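33-36 kDa outer membrane protein (Acinetobacter baumannii, PDB 6GIE) probably forms a channel across the outer membrane through which small solutes, perhaps including carbapenem antibiotics, enter the cell. Local coordinates at residues F25-S31 with L290-F296; E65-L69 with T195-G199; K233-S239 with G255-F261; A270-K274 with T285-G289. All blocks are in the same frame, centred on the assembly; numbering follows the deposited sequence.

Interaction 1. Residues F25-S31 with L290-F296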
# COMPACT_ATOMS: atom_id res chain seq x y z
N PHE A 25 4.22 10.31 -12.60
CA PHE A 25 5.05 9.14 -12.29
C PHE A 25 5.59 9.18 -10.91
O PHE A 25 5.84 10.24 -10.35
CB PHE A 25 6.26 9.07 -13.19
CG PHE A 25 5.95 9.16 -14.64
CD1 PHE A 25 5.79 10.40 -15.25
CD2 PHE A 25 5.86 8.01 -15.41
CE1 PHE A 25 5.55 10.50 -16.61
CE2 PHE A 25 5.62 8.10 -16.79
CZ PHE A 25 5.46 9.35 -17.39
N GLU A 26 5.77 8.00 -10.35
CA GLU A 26 6.33 7.90 -9.02
C GLU A 26 7.24 6.71 -9.04
O GLU A 26 6.86 5.65 -9.55
CB GLU A 26 5.24 7.70 -7.97
CG GLU A 26 5.79 7.33 -6.61
CD GLU A 26 4.71 7.21 -5.52
OE1 GLU A 26 4.09 8.27 -5.19
OE2 GLU A 26 4.59 6.05 -4.98
N VAL A 27 8.46 6.88 -8.57
CA VAL A 27 9.32 5.73 -8.38
C VAL A 27 9.65 5.62 -6.94
O VAL A 27 9.77 6.62 -6.24
CB VAL A 27 10.59 5.71 -9.28
CG1 VAL A 27 10.16 5.59 -10.71
CG2 VAL A 27 11.40 6.96 -9.10
N GLN A 28 9.79 4.38 -6.50
CA GLN A 28 9.98 4.12 -5.12
C GLN A 28 10.93 2.98 -4.94
O GLN A 28 10.87 2.00 -5.70
CB GLN A 28 8.64 3.78 -4.42
CG GLN A 28 8.74 3.95 -2.91
CD GLN A 28 7.61 3.27 -2.17
OE1 GLN A 28 6.49 3.14 -2.69
NE2 GLN A 28 7.91 2.80 -0.96
N GLY A 29 11.83 3.16 -3.97
CA GLY A 29 12.80 2.15 -3.54
C GLY A 29 12.75 1.87 -2.04
O GLY A 29 12.33 2.72 -1.25
N GLN A 30 13.18 0.68 -1.67
CA GLN A 30 13.06 0.21 -0.31
C GLN A 30 14.00 -0.93 -0.05
O GLN A 30 14.11 -1.83 -0.87
CB GLN A 30 11.66 -0.26 -0.07
CG GLN A 30 11.48 -0.69 1.34
CD GLN A 30 10.21 -1.45 1.57
OE1 GLN A 30 9.38 -1.63 0.66
NE2 GLN A 30 10.05 -1.92 2.79
N SER A 31 14.74 -0.84 1.06
CA SER A 31 15.61 -1.88 1.53
C SER A 31 15.22 -2.27 2.94
O SER A 31 14.79 -1.39 3.74
CB SER A 31 17.03 -1.35 1.66
OG SER A 31 17.68 -1.37 0.43
N LEU A 290 14.15 1.15 5.38
CA LEU A 290 14.16 2.48 4.89
C LEU A 290 13.63 2.49 3.47
O LEU A 290 13.90 1.59 2.68
CB LEU A 290 15.59 3.00 4.84
CG LEU A 290 16.30 3.20 6.19
CD1 LEU A 290 17.63 3.92 5.95
CD2 LEU A 290 15.50 4.00 7.18
N ASN A 291 12.96 3.57 3.13
CA ASN A 291 12.43 3.73 1.84
C ASN A 291 12.49 5.19 1.34
O ASN A 291 12.72 6.15 2.09
CB ASN A 291 11.02 3.13 1.80
CG ASN A 291 10.09 3.83 2.72
OD1 ASN A 291 9.72 4.98 2.47
ND2 ASN A 291 9.74 3.17 3.83
N ALA A 292 12.29 5.34 0.03
CA ALA A 292 12.36 6.63 -0.59
C ALA A 292 11.51 6.68 -1.82
O ALA A 292 11.33 5.63 -2.49
CB ALA A 292 13.81 6.91 -1.00
N LYS A 293 11.04 7.87 -2.16
CA LYS A 293 10.22 7.99 -3.35
C LYS A 293 10.33 9.34 -4.05
O LYS A 293 10.52 10.39 -3.41
CB LYS A 293 8.77 7.63 -2.99
CG LYS A 293 7.88 8.79 -2.69
CD LYS A 293 6.45 8.38 -2.26
CE LYS A 293 6.33 6.97 -1.65
NZ LYS A 293 5.09 6.86 -0.83
N PHE A 294 10.23 9.29 -5.39
CA PHE A 294 10.41 10.43 -6.23
C PHE A 294 9.20 10.52 -7.13
O PHE A 294 8.78 9.53 -7.77
CB PHE A 294 11.71 10.32 -7.11
CG PHE A 294 12.93 9.98 -6.32
CD1 PHE A 294 13.13 8.66 -5.83
CD2 PHE A 294 13.85 10.99 -5.96
CE1 PHE A 294 14.23 8.37 -5.04
CE2 PHE A 294 14.94 10.69 -5.15
CZ PHE A 294 15.12 9.38 -4.68
N ARG A 295 8.74 11.75 -7.26
CA ARG A 295 7.64 12.01 -8.07
C ARG A 295 8.01 12.98 -9.15
O ARG A 295 8.74 13.94 -8.92
CB ARG A 295 6.45 12.53 -7.22
CG ARG A 295 5.88 11.52 -6.25
CD ARG A 295 4.73 12.15 -5.44
NE ARG A 295 4.07 11.15 -4.61
CZ ARG A 295 3.10 11.39 -3.74
NH1 ARG A 295 2.60 12.61 -3.53
NH2 ARG A 295 2.58 10.36 -3.08
N PHE A 296 7.41 12.74 -10.32
CA PHE A 296 7.59 13.61 -11.46
C PHE A 296 6.44 13.43 -12.49
O PHE A 296 6.61 13.84 -13.63
CB PHE A 296 8.99 13.41 -12.12
CG PHE A 296 9.30 11.99 -12.59
CD1 PHE A 296 9.70 11.02 -11.69
CD2 PHE A 296 9.21 11.65 -13.93
CE1 PHE A 296 9.98 9.71 -12.12
CE2 PHE A 296 9.48 10.35 -14.38
CZ PHE A 296 9.88 9.38 -13.48
O HOH W 1 2.67 7.47 -2.65
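Residues Phe25 to Ser31 pair with Leu290 to Phe296 as antiparallel strands whose axes come within 4.7 Å at 165°, laced by paired backbone bonds at Val27 with Phe294, Gly29 with Ala292 and Ser31 with Leu290. A further bond, from Phe296 N to Phe25 O, extends the ladder to the last residue of the chain. Glu26, Gln28, Gln30, Asn291, Lys293 and Arg295 all project from one face. Arg295 lies alongside Glu26, its guanidinium nearly coplanar with the carboxylate, and its NE forms a salt bridge with Glu26 OE1 at 2.9 Å; NH2 adds a weak bond to the same oxygen. A water joins Glu26 OE1, Arg295 NH2 and Lys293 NZ, while Lys293 NZ also bonds to Gln259. The positive neighbours probably keep Glu26 ionised. Next along, the methylenes of Gln28 and Lys293 touch, CG to CB at 3.7 Å.

This seam joins the first and last long strands and so closes the beta-barrel, with the polar row inside and the largely apolar row on the membrane surface. In that outer row Val27 CG2 packs on Phe294 CB at 3.9 Å. At what is probably the periplasmic end the terminal Phe296, a residue common at the C-terminus of outer membrane barrels, has its CG between backbone N and carbonyl carbon (chi1 58°). The ring is thereby brought over Phe25, whose CB sits 3.7 Å from the Phe296 ring centroid in a CH-pi contact. The two rings are nearly parallel, 13° apart, but slid so far that they barely overlap.

Interaction 2. Residues E65-L69 with T195-G199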
# COMPACT_ATOMS: atom_id res chain seq x y z
N GLU A 65 -1.10 10.33 0.04
CA GLU A 65 -2.32 9.69 -0.40
C GLU A 65 -2.96 10.42 -1.57
O GLU A 65 -4.13 10.29 -1.81
CB GLU A 65 -3.36 9.64 0.76
CG GLU A 65 -2.97 8.70 1.87
CD GLU A 65 -2.88 7.22 1.49
OE1 GLU A 65 -3.47 6.77 0.48
OE2 GLU A 65 -2.14 6.48 2.18
N ALA A 66 -2.18 11.21 -2.29
CA ALA A 66 -2.71 12.05 -3.37
C ALA A 66 -3.32 11.21 -4.48
O ALA A 66 -4.33 11.67 -5.09
CB ALA A 66 -1.60 12.96 -3.93
N ALA A 67 -2.75 10.02 -4.75
CA ALA A 67 -3.28 9.18 -5.90
C ALA A 67 -4.70 8.70 -5.55
O ALA A 67 -5.69 8.83 -6.35
CB ALA A 67 -2.39 7.99 -6.24
N PHE A 68 -4.80 8.12 -4.37
CA PHE A 68 -6.13 7.77 -3.82
C PHE A 68 -7.14 8.94 -3.76
O PHE A 68 -8.30 8.85 -4.26
CB PHE A 68 -6.00 7.15 -2.45
CG PHE A 68 -7.32 6.69 -1.91
CD1 PHE A 68 -7.91 5.53 -2.37
CD2 PHE A 68 -7.95 7.42 -0.95
CE1 PHE A 68 -9.17 5.12 -1.86
CE2 PHE A 68 -9.20 7.01 -0.40
CZ PHE A 68 -9.80 5.88 -0.87
N LEU A 69 -6.71 10.06 -3.25
CA LEU A 69 -7.61 11.19 -3.19
C LEU A 69 -7.99 11.74 -4.56
O LEU A 69 -9.04 12.33 -4.70
CB LEU A 69 -7.05 12.31 -2.31
CG LEU A 69 -6.87 11.98 -0.80
CD1 LEU A 69 -6.08 13.04 -0.09
CD2 LEU A 69 -8.23 11.83 -0.15
N THR A 195 -10.81 -2.37 2.82
CA THR A 195 -11.32 -1.02 2.87
C THR A 195 -10.21 -0.04 2.99
O THR A 195 -9.18 -0.40 3.50
CB THR A 195 -12.26 -0.81 4.07
OG1 THR A 195 -11.56 -0.97 5.29
CG2 THR A 195 -13.38 -1.78 4.05
N LYS A 196 -10.44 1.16 2.48
CA LYS A 196 -9.53 2.23 2.62
C LYS A 196 -10.20 3.57 2.85
O LYS A 196 -11.13 3.96 2.14
CB LYS A 196 -8.66 2.37 1.34
CG LYS A 196 -7.42 3.30 1.49
CD LYS A 196 -6.53 3.16 0.22
CE LYS A 196 -5.51 4.25 -0.01
NZ LYS A 196 -4.50 4.20 1.04
N TYR A 197 -9.66 4.34 3.81
CA TYR A 197 -10.21 5.70 4.03
C TYR A 197 -9.11 6.69 4.16
O TYR A 197 -8.10 6.41 4.79
CB TYR A 197 -11.11 5.76 5.32
CG TYR A 197 -11.65 7.16 5.62
CD1 TYR A 197 -12.68 7.70 4.86
CD2 TYR A 197 -11.16 7.91 6.65
CE1 TYR A 197 -13.17 8.96 5.14
CE2 TYR A 197 -11.68 9.17 6.94
CZ TYR A 197 -12.66 9.67 6.19
OH TYR A 197 -13.12 10.92 6.43
N VAL A 198 -9.39 7.92 3.71
CA VAL A 198 -8.47 9.04 3.94
C VAL A 198 -9.32 10.26 4.10
O VAL A 198 -10.10 10.59 3.23
CB VAL A 198 -7.43 9.22 2.80
CG1 VAL A 198 -6.58 10.46 3.06
CG2 VAL A 198 -6.50 8.03 2.77
N GLY A 199 -9.24 10.88 5.27
CA GLY A 199 -9.92 12.14 5.49
C GLY A 199 -9.04 13.20 6.14
O GLY A 199 -8.11 12.91 6.92
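Lys196 reaches Glu65 through an almost straight chain that turns only at its last torsion (chi4 66°), while Glu65 folds at chi2 (-64°) to bring its carboxylate round to meet it. Phe68 has CG anti to the backbone N (chi1 -176°), which carries its ring past the lysine chain in the opposite direction. The chains of Lys196 and Glu65 come from opposite directions, and NZ meets Glu65 OE1 from above the carboxylate plane in a salt bridge of 2.8 Å. A second salt bridge ties the same NZ to Glu211, so one positive charge is shared by two acids. Lysine suits this place because its methylenes are apolar. Its CE sits over one face of the Phe68 ring, offset toward the rim and 3.9 Å from the centroid, as a CH-pi contact. NZ is farther, 5.2 Å from that centroid, and any cation-pi attraction is weak at most.

Beside the charged pair, Val198 spreads its two methyls among Glu65, Phe68 and Leu69. Its CG2 meets Glu65 CG at 3.7 Å and Phe68 CD2 at 4.0 Å, whereas its CG1 meets Leu69 CD2 at 3.9 Å. Glu65 occupies the N-cap position of the short helix 66-69, so the salt bridge links the start of that helix to strand 190-200. A helical segment between barrel strands, packed against the inward-facing residues of the wall, is consistent with an inserted element narrowing a porin-like channel, probably near its periplasmic end.

Interaction 3. Residues K233-S239 with G255-F261. With C8E ((hydroxyethyloxy)tri(ethyloxy)octane), chain C; C8E ((hydroxyethyloxy)tri(ethyloxy)octane), chain D; C8E ((hydroxyethyloxy)tri(ethyloxy)octane), chain E; C8E ((hydroxyethyloxy)tri(ethyloxy)octane), chain B.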
# COMPACT_ATOMS: atom_id res chain seq x y z
N LYS A 233 2.87 16.64 4.97
CA LYS A 233 4.13 16.01 4.53
C LYS A 233 4.60 14.96 5.47
O LYS A 233 5.46 14.15 5.09
CB LYS A 233 5.22 17.05 4.40
CG LYS A 233 4.71 18.31 3.73
CD LYS A 233 5.80 19.05 3.00
CE LYS A 233 6.81 19.58 4.01
NZ LYS A 233 8.16 19.64 3.35
N LEU A 234 4.10 14.96 6.70
CA LEU A 234 4.68 14.09 7.66
C LEU A 234 3.69 13.10 8.20
O LEU A 234 2.61 13.45 8.71
CB LEU A 234 5.36 14.92 8.77
CG LEU A 234 5.97 14.12 9.91
CD1 LEU A 234 7.11 13.24 9.45
CD2 LEU A 234 6.45 14.97 11.10
N SER A 235 4.03 11.83 8.15
CA SER A 235 3.06 10.88 8.72
C SER A 235 3.74 9.90 9.60
O SER A 235 4.86 9.52 9.33
CB SER A 235 2.28 10.12 7.66
OG SER A 235 3.11 9.26 6.91
N VAL A 236 3.01 9.44 10.60
CA VAL A 236 3.50 8.42 11.44
C VAL A 236 2.42 7.45 11.58
O VAL A 236 1.27 7.86 11.71
CB VAL A 236 3.93 8.93 12.85
CG1 VAL A 236 2.80 9.60 13.59
CG2 VAL A 236 4.41 7.75 13.68
N GLY A 237 2.75 6.17 11.62
CA GLY A 237 1.69 5.15 11.55
C GLY A 237 2.03 3.82 12.16
O GLY A 237 3.16 3.60 12.60
N ALA A 238 1.03 2.96 12.22
CA ALA A 238 1.17 1.68 12.84
C ALA A 238 0.32 0.65 12.14
O ALA A 238 -0.63 0.99 11.41
CB ALA A 238 0.81 1.77 14.35
N SER A 239 0.63 -0.61 12.37
CA SER A 239 -0.04 -1.68 11.66
C SER A 239 0.07 -2.96 12.42
O SER A 239 0.91 -3.16 13.28
CB SER A 239 0.56 -1.91 10.22
OG SER A 239 1.89 -2.30 10.34
N GLY A 255 3.85 -3.23 13.40
CA GLY A 255 4.82 -2.32 12.92
C GLY A 255 4.55 -0.86 13.17
O GLY A 255 3.42 -0.45 13.42
N GLY A 256 5.62 -0.07 13.10
CA GLY A 256 5.47 1.35 13.02
C GLY A 256 6.16 1.84 11.81
O GLY A 256 7.10 1.23 11.36
N HIS A 257 5.71 2.97 11.31
CA HIS A 257 6.10 3.45 10.00
C HIS A 257 6.12 4.95 10.03
O HIS A 257 5.23 5.56 10.60
CB HIS A 257 5.06 3.04 8.95
CG HIS A 257 4.78 1.59 8.97
ND1 HIS A 257 3.73 1.06 9.69
CD2 HIS A 257 5.51 0.53 8.53
CE1 HIS A 257 3.77 -0.26 9.60
NE2 HIS A 257 4.85 -0.60 8.91
N THR A 258 7.03 5.53 9.29
CA THR A 258 7.18 6.94 9.27
C THR A 258 7.42 7.33 7.84
O THR A 258 8.09 6.56 7.10
CB THR A 258 8.41 7.24 10.15
OG1 THR A 258 8.19 8.35 11.02
CG2 THR A 258 9.59 7.37 9.43
N GLN A 259 6.90 8.50 7.44
CA GLN A 259 7.25 9.01 6.18
C GLN A 259 7.23 10.52 6.11
O GLN A 259 6.35 11.17 6.71
CB GLN A 259 6.35 8.37 5.07
CG GLN A 259 6.65 8.90 3.66
CD GLN A 259 5.83 8.24 2.56
OE1 GLN A 259 6.37 7.90 1.50
NE2 GLN A 259 4.52 8.08 2.79
N TYR A 260 8.23 11.09 5.42
CA TYR A 260 8.31 12.55 5.33
C TYR A 260 8.64 13.02 3.94
O TYR A 260 9.64 12.59 3.38
CB TYR A 260 9.35 13.16 6.31
CG TYR A 260 9.48 14.70 6.19
CD1 TYR A 260 8.41 15.54 6.50
CD2 TYR A 260 10.63 15.30 5.74
CE1 TYR A 260 8.49 16.92 6.36
CE2 TYR A 260 10.75 16.68 5.62
CZ TYR A 260 9.68 17.50 5.93
OH TYR A 260 9.77 18.88 5.82
N PHE A 261 7.84 13.94 3.42
CA PHE A 261 8.12 14.55 2.12
C PHE A 261 8.99 15.75 2.33
O PHE A 261 8.54 16.75 2.83
CB PHE A 261 6.83 14.98 1.43
CG PHE A 261 6.15 13.90 0.69
CD1 PHE A 261 5.41 12.94 1.39
CD2 PHE A 261 6.20 13.85 -0.70
CE1 PHE A 261 4.75 11.93 0.70
CE2 PHE A 261 5.54 12.85 -1.39
CZ PHE A 261 4.80 11.90 -0.68
C6 C8E C . 10.33 11.69 10.33
C7 C8E C . 10.70 10.30 9.89
C8 C8E C . 10.88 10.21 8.39
O9 C8E C . 12.20 9.73 8.08
C10 C8E C . 12.47 8.36 8.33
C11 C8E C . 13.93 8.00 8.07
O12 C8E C . 14.78 7.84 9.22
C13 C8E C . 14.18 7.53 10.45
C14 C8E C . 15.05 6.69 11.35
O15 C8E C . 14.05 5.92 12.02
C16 C8E C . 14.44 4.87 12.86
C17 C8E C . 13.35 3.82 12.76
O18 C8E C . 12.07 4.40 12.55
C19 C8E C . 11.11 3.36 12.28
C20 C8E C . 9.73 3.97 12.06
O21 C8E C . 8.94 3.90 13.26
O12 C8E D . 6.71 -5.93 21.86
C13 C8E D . 7.52 -4.76 21.92
C14 C8E D . 6.92 -3.67 21.05
O15 C8E D . 7.61 -3.64 19.80
C16 C8E D . 7.62 -2.38 19.12
C17 C8E D . 6.61 -2.45 18.00
O18 C8E D . 6.54 -1.23 17.26
C19 C8E D . 5.47 -1.22 16.33
C20 C8E D . 4.15 -0.85 16.98
O21 C8E D . 3.97 0.57 16.90
C14 C8E E . 1.48 5.89 15.94
O15 C8E E . 0.47 5.24 15.18
C16 C8E E . -0.85 5.68 15.49
C17 C8E E . -1.92 4.70 15.03
O18 C8E E . -2.19 3.72 16.06
C19 C8E E . -3.43 3.02 15.92
C20 C8E E . -3.22 1.61 15.39
O21 C8E E . -3.93 0.72 16.24
C1 C8E B . 8.30 18.60 10.54
C2 C8E B . 9.41 17.80 9.89
C3 C8E B . 9.91 16.70 10.83
C4 C8E B . 10.58 15.57 10.05
C5 C8E B . 11.19 14.45 10.91
C6 C8E B . 10.28 13.91 12.03
C7 C8E B . 11.09 13.04 13.00
C8 C8E B . 10.30 11.94 13.70
O9 C8E B . 11.11 10.75 13.81
C10 C8E B . 10.74 9.82 14.83
C11 C8E B . 11.16 8.40 14.43
O HOH W 2 2.46 7.73 4.85
O HOH W 3 3.69 7.09 8.09
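Lys233, just ahead of strand 234-242, runs side by side with Tyr260 of strand 252-261 in a closely bonded part of the hairpin. Bent at chi3 (-66°), the lysine places NZ 3.0 Å from Tyr260 OH and 3.0 Å from Phe261 O, the latter bond lying in the carbonyl plane. Leu234 CB rests at the edge of the tyrosine ring, 3.9 Å from CD1. Backbone bonds continue the grip down to Ser239 and Gly255.

The outward face is covered more loosely, by detergent. One C8E molecule (chain B) lays C4 over the centre of the Tyr260 ring, and another (chain C) brings C6 to 3.7 Å from Leu234 CD1. At Gly256, which puts no side chain on this face, a third (chain D) comes down on the backbone, its C19 3.3 Å from Gly255 C.

Water takes over on the opposite face. Ser235 OG shares a water with Gln259 NE2, which lies 2.9 Å from that water's oxygen, while Gln259 OE1 accepts from Lys293. His257 lies on this face too, but its buried ND1 has no partner in the model. Such chemistry is consistent with a wall that faces lipid on one side, where detergent stands in for it, and water on the other.

Interaction 4. Residues A270-K274 with T285-G289. With C8E ((hydroxyethyloxy)tri(ethyloxy)octane), chain C; C8E ((hydroxyethyloxy)tri(ethyloxy)octane), chain D.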
# COMPACT_ATOMS: atom_id res chain seq x y z
N ALA A 270 10.75 5.15 6.91
CA ALA A 270 11.31 4.14 7.75
C ALA A 270 10.25 3.20 8.25
O ALA A 270 9.12 3.62 8.52
CB ALA A 270 12.07 4.81 8.94
N ASP A 271 10.63 1.94 8.46
CA ASP A 271 9.65 0.93 8.92
C ASP A 271 10.32 0.01 9.93
O ASP A 271 11.48 -0.41 9.75
CB ASP A 271 9.13 0.05 7.75
CG ASP A 271 8.65 0.86 6.56
OD1 ASP A 271 7.61 1.57 6.69
OD2 ASP A 271 9.34 0.83 5.49
N PHE A 272 9.59 -0.29 10.99
CA PHE A 272 10.08 -1.22 11.97
C PHE A 272 8.96 -2.21 12.20
O PHE A 272 7.86 -1.81 12.58
CB PHE A 272 10.45 -0.50 13.27
CG PHE A 272 10.76 -1.44 14.40
CD1 PHE A 272 11.57 -2.56 14.20
CD2 PHE A 272 10.33 -1.20 15.67
CE1 PHE A 272 11.88 -3.44 15.22
CE2 PHE A 272 10.67 -2.07 16.72
CZ PHE A 272 11.42 -3.21 16.48
N VAL A 273 9.25 -3.51 12.04
CA VAL A 273 8.20 -4.55 11.99
C VAL A 273 8.63 -5.74 12.79
O VAL A 273 9.74 -6.24 12.62
CB VAL A 273 7.85 -4.95 10.56
CG1 VAL A 273 6.77 -6.03 10.49
CG2 VAL A 273 7.31 -3.73 9.80
N LYS A 274 7.81 -6.14 13.73
CA LYS A 274 8.15 -7.27 14.54
C LYS A 274 7.19 -8.37 14.22
O LYS A 274 6.03 -8.08 13.90
CB LYS A 274 7.93 -6.95 16.01
CG LYS A 274 8.91 -5.94 16.56
CD LYS A 274 8.91 -5.83 18.08
CE LYS A 274 9.55 -7.03 18.75
NZ LYS A 274 9.79 -6.86 20.20
N THR A 285 11.07 -12.44 15.30
CA THR A 285 11.63 -11.73 14.15
C THR A 285 11.39 -10.22 14.09
O THR A 285 10.33 -9.73 14.43
CB THR A 285 11.16 -12.46 12.86
OG1 THR A 285 11.89 -13.68 12.75
CG2 THR A 285 11.45 -11.67 11.62
N GLN A 286 12.39 -9.50 13.61
CA GLN A 286 12.32 -8.03 13.43
C GLN A 286 12.83 -7.62 12.08
O GLN A 286 13.80 -8.19 11.61
CB GLN A 286 13.18 -7.27 14.46
CG GLN A 286 13.06 -7.74 15.88
CD GLN A 286 13.65 -6.78 16.90
OE1 GLN A 286 14.13 -5.70 16.55
NE2 GLN A 286 13.61 -7.17 18.17
N THR A 287 12.24 -6.56 11.56
CA THR A 287 12.52 -6.00 10.25
C THR A 287 12.67 -4.49 10.39
O THR A 287 11.74 -3.80 10.84
CB THR A 287 11.37 -6.30 9.28
OG1 THR A 287 11.23 -7.71 9.16
CG2 THR A 287 11.62 -5.73 7.87
N ILE A 288 13.86 -3.99 10.08
CA ILE A 288 14.11 -2.57 9.99
C ILE A 288 14.18 -2.24 8.49
O ILE A 288 14.71 -3.00 7.69
CB ILE A 288 15.34 -2.18 10.84
CG1 ILE A 288 15.75 -0.74 10.60
CG2 ILE A 288 16.54 -3.08 10.54
CD1 ILE A 288 14.77 0.26 11.13
N GLY A 289 13.65 -1.08 8.11
CA GLY A 289 13.50 -0.73 6.73
C GLY A 289 13.54 0.76 6.50
O GLY A 289 13.12 1.53 7.34
C6 C8E C . 10.33 11.69 10.33
C7 C8E C . 10.70 10.30 9.89
C8 C8E C . 10.88 10.21 8.39
O9 C8E C . 12.20 9.73 8.08
C10 C8E C . 12.47 8.36 8.33
C11 C8E C . 13.93 8.00 8.07
O12 C8E C . 14.78 7.84 9.22
C13 C8E C . 14.18 7.53 10.45
C14 C8E C . 15.05 6.69 11.35
O15 C8E C . 14.05 5.92 12.02
C16 C8E C . 14.44 4.87 12.86
C17 C8E C . 13.35 3.82 12.76
O18 C8E C . 12.07 4.40 12.55
C19 C8E C . 11.11 3.36 12.28
C20 C8E C . 9.73 3.97 12.06
O21 C8E C . 8.94 3.90 13.26
O12 C8E D . 6.71 -5.93 21.86
C13 C8E D . 7.52 -4.76 21.92
C14 C8E D . 6.92 -3.67 21.05
O15 C8E D . 7.61 -3.64 19.80
C16 C8E D . 7.62 -2.38 19.12
C17 C8E D . 6.61 -2.45 18.00
O18 C8E D . 6.54 -1.23 17.26
C19 C8E D . 5.47 -1.22 16.33
C20 C8E D . 4.15 -0.85 16.98
O21 C8E D . 3.97 0.57 16.90
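Phe272 and Gln286 meet across two antiparallel strands, 270-274 and 285-289, whose directions differ by 173°. A chi1 of 171° swings the Phe272 ring away from its own backbone N and over toward the neighbouring strand. Its CB meets detergent, C19 of C8E (chain C), at 4.0 Å. One edge then runs along the protein: CD1 lies 3.6 Å from Thr287 O, and CE1 lies 3.5 Å from Gln286 OE1. On the far side of the ring CD2 is 4.1 Å from O18 of a second detergent (chain D), and CE2 comes within 3.9 Å of its C16. At the tip, CZ again touches Gln286 OE1, 3.7 Å away. The glutamine amide is turned 61° to the ring, and its oxygen lies near the weakly positive ring hydrogens. Beyond it, Lys274 lies alongside Gln286 and, bent at chi3, rests its CD near O15 of the same detergent.

On the other face Val273 and Thr287, both beta-branched and so suited to extended backbone, pack CB to CB at 4.0 Å between paired backbone bonds. Gly289 adds no side chain beside the Asp271 carboxylate, which reaches Asn291 through a weak hydrogen bond. With Phe272 and Ile288 beside polar Lys274 and Gln286 on its detergent-covered face, this is an up-and-down hairpin of a porin-like transmembrane barrel.

In the fold
Interactions 1, 3 and 4 lie in one continuous run of barrel wall. Strand 285-295 serves both interaction 1 and interaction 4, and strands 252-261 and 266-276 are neighbours that carry interactions 3 and 4 side by side, their centres 13 Å apart. Along the chain interaction 2 closes first, then 3, then 4, all within the long span bracketed by interaction 1, which joins the first and last long strands. Lys293 and Gln259 link interactions 1 and 3 across the lumen face. Interaction 2 lies about 24 Å from interaction 4 between centres but touches interaction 1 where Ala66 meets Arg295, and packs a helix against the inside of the wall. Wall, seam and inserted helix together shape the probable channel.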